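Local coordinates for protein ornithine cyclodeaminase (Methanococcus maripaludis S2, PDB 3C2Q) that converts L-ornithine to L-proline with release of ammonia, using NAD(+) as cofactor, at residues B[155-160]-B[333-338]. Residues are numbered along the deposited sequence; the frame is centred on the assembly and turned at random.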
loop_
_atom_site.group_PDB
_atom_site.type_symbol
_atom_site.label_atom_id
_atom_site.label_comp_id
_atom_site.label_asym_id
_atom_site.label_seq_id
_atom_site.Cartn_x
_atom_site.Cartn_y
_atom_site.Cartn_z
ATOM N N LEU B 155 -20.975 -11.028 8.885
ATOM C CA LEU B 155 -21.085 -11.972 7.773
ATOM C C LEU B 155 -21.955 -13.161 8.160
ATOM O O LEU B 155 -22.782 -13.605 7.359
ATOM C CB LEU B 155 -19.715 -12.461 7.306
ATOM C CG LEU B 155 -19.731 -13.475 6.160
ATOM C CD1 LEU B 155 -20.572 -12.958 4.990
ATOM C CD2 LEU B 155 -18.295 -13.790 5.724
ATOM N N ALA B 156 -21.791 -13.659 9.383
ATOM C CA ALA B 156 -22.629 -14.796 9.844
ATOM C C ALA B 156 -24.123 -14.438 9.816
ATOM O O ALA B 156 -24.967 -15.238 9.415
ATOM C CB ALA B 156 -22.209 -15.226 11.250
ATOM N N LYS B 157 -24.440 -13.228 10.246
ATOM C CA LYS B 157 -25.797 -12.708 10.145
ATOM C C LYS B 157 -26.366 -12.640 8.716
ATOM O O LYS B 157 -27.551 -12.974 8.488
ATOM C CB LYS B 157 -25.901 -11.364 10.875
ATOM C CG LYS B 157 -27.321 -10.784 10.945
ATOM C CD LYS B 157 -28.278 -11.684 11.689
ATOM C CE LYS B 157 -27.974 -11.687 13.168
ATOM N NZ LYS B 157 -29.121 -12.295 13.935
HETATM N N MSE B 158 -25.549 -12.236 7.740
HETATM C CA MSE B 158 -25.987 -12.238 6.343
HETATM C C MSE B 158 -26.322 -13.650 5.878
HETATM O O MSE B 158 -27.293 -13.834 5.148
HETATM C CB MSE B 158 -24.942 -11.589 5.409
HETATM C CG MSE B 158 -24.719 -10.125 5.725
HETATM SE SE MSE B 158 -23.099 -9.457 4.764
HETATM C CE MSE B 158 -22.834 -7.833 5.840
ATOM N N VAL B 159 -25.517 -14.628 6.281
ATOM C CA VAL B 159 -25.814 -16.045 6.007
ATOM C C VAL B 159 -27.157 -16.442 6.661
ATOM O O VAL B 159 -28.050 -16.968 5.984
ATOM C CB VAL B 159 -24.694 -16.978 6.514
ATOM C CG1 VAL B 159 -25.019 -18.429 6.204
ATOM C CG2 VAL B 159 -23.314 -16.623 5.840
ATOM N N GLU B 160 -27.293 -16.126 7.952
ATOM C CA GLU B 160 -28.514 -16.383 8.716
ATOM C C GLU B 160 -29.743 -15.784 8.026
ATOM O O GLU B 160 -30.787 -16.450 7.907
ATOM C CB GLU B 160 -28.333 -15.862 10.156
ATOM C CG GLU B 160 -29.529 -16.101 11.070
ATOM C CD GLU B 160 -29.322 -15.602 12.493
ATOM O OE1 GLU B 160 -28.255 -14.984 12.826
ATOM O OE2 GLU B 160 -30.242 -15.872 13.307
ATOM N N LEU B 333 -21.141 -1.991 8.733
ATOM C CA LEU B 333 -22.000 -1.000 8.084
ATOM C C LEU B 333 -22.938 -1.593 7.027
ATOM O O LEU B 333 -24.117 -1.181 6.929
ATOM C CB LEU B 333 -21.140 0.115 7.464
ATOM C CG LEU B 333 -20.399 1.011 8.455
ATOM C CD1 LEU B 333 -19.478 2.012 7.707
ATOM C CD2 LEU B 333 -21.408 1.743 9.403
ATOM N N LEU B 334 -22.422 -2.522 6.217
ATOM C CA LEU B 334 -23.241 -3.198 5.221
ATOM C C LEU B 334 -24.449 -3.906 5.872
ATOM O O LEU B 334 -25.574 -3.757 5.409
ATOM C CB LEU B 334 -22.415 -4.203 4.425
ATOM C CG LEU B 334 -23.076 -4.919 3.237
ATOM C CD1 LEU B 334 -23.776 -3.935 2.294
ATOM C CD2 LEU B 334 -22.006 -5.811 2.529
ATOM N N LEU B 335 -24.195 -4.679 6.919
ATOM C CA LEU B 335 -25.278 -5.345 7.642
ATOM C C LEU B 335 -26.354 -4.331 8.126
ATOM O O LEU B 335 -27.564 -4.563 7.955
ATOM C CB LEU B 335 -24.722 -6.149 8.814
ATOM C CG LEU B 335 -25.800 -6.872 9.664
ATOM C CD1 LEU B 335 -26.579 -7.880 8.817
ATOM C CD2 LEU B 335 -25.193 -7.511 10.897
ATOM N N LYS B 336 -25.920 -3.224 8.727
ATOM C CA LYS B 336 -26.888 -2.213 9.183
ATOM C C LYS B 336 -27.761 -1.732 8.028
ATOM O O LYS B 336 -28.962 -1.543 8.198
ATOM C CB LYS B 336 -26.193 -1.037 9.854
ATOM C CG LYS B 336 -25.520 -1.377 11.152
ATOM C CD LYS B 336 -24.923 -0.108 11.786
ATOM C CE LYS B 336 -23.763 -0.413 12.723
ATOM N NZ LYS B 336 -24.188 -1.192 13.921
ATOM N N GLU B 337 -27.168 -1.556 6.841
ATOM C CA GLU B 337 -27.908 -1.072 5.689
ATOM C C GLU B 337 -28.913 -2.133 5.176
ATOM O O GLU B 337 -30.052 -1.793 4.808
ATOM C CB GLU B 337 -26.944 -0.600 4.594
ATOM C CG GLU B 337 -27.601 0.017 3.351
ATOM C CD GLU B 337 -28.465 1.268 3.617
ATOM O OE1 GLU B 337 -28.424 1.839 4.726
ATOM O OE2 GLU B 337 -29.211 1.651 2.689
ATOM N N LEU B 338 -28.493 -3.403 5.158
ATOM C CA LEU B 338 -29.375 -4.532 4.823
ATOM C C LEU B 338 -30.559 -4.606 5.825
ATOM O O LEU B 338 -31.706 -4.768 5.416
ATOM C CB LEU B 338 -28.586 -5.853 4.814
ATOM C CG LEU B 338 -27.484 -6.046 3.752
ATOM C CD1 LEU B 338 -26.621 -7.298 4.047
ATOM C CD2 LEU B 338 -28.101 -6.095 2.371
#
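Selenomethionine M158 reaches across from helix 152-160, in the Rossmann-fold region, to three leucines of helix 327-342, which follows strand 321-324 at the edge of the six-stranded parallel sheet. Its CG lies beside the backbone N (chi1 -63°) and the chain then runs out extended, which carries the tip over to the second helix. Followed outward from CB, CG packs on CD1 of L338 at 3.8 Å, and SE passes the same methyl more loosely. CE then enters the angle between L334 and L335, 3.9 Å from CG of L334. It also comes within 3.6 Å of the backbone N of L335. The long, unbranched, flexible chain of a methionine suits this place, because the segment axes, inclined at 31°, come no nearer than 10.0 Å. L335 answers in the other direction: its branched end offers two methyls to the aliphatic root of K157, with CD1 3.7 Å from CG of K157. Lysine, apolar near the backbone and charged at its tip, suits this partly exposed edge; beyond CG it bends twice, and NZ forms a 3.0 Å salt bridge with OE1 of E160, met from above the carboxylate plane. An alanine in place of K157 would probably leave the methyls of L335 less covered and the carboxylate of E160 without this cation. Cohesion between the segments is therefore apolar, resting on van der Waals contact over a modest interface, while the lysine's charge is settled within one helix.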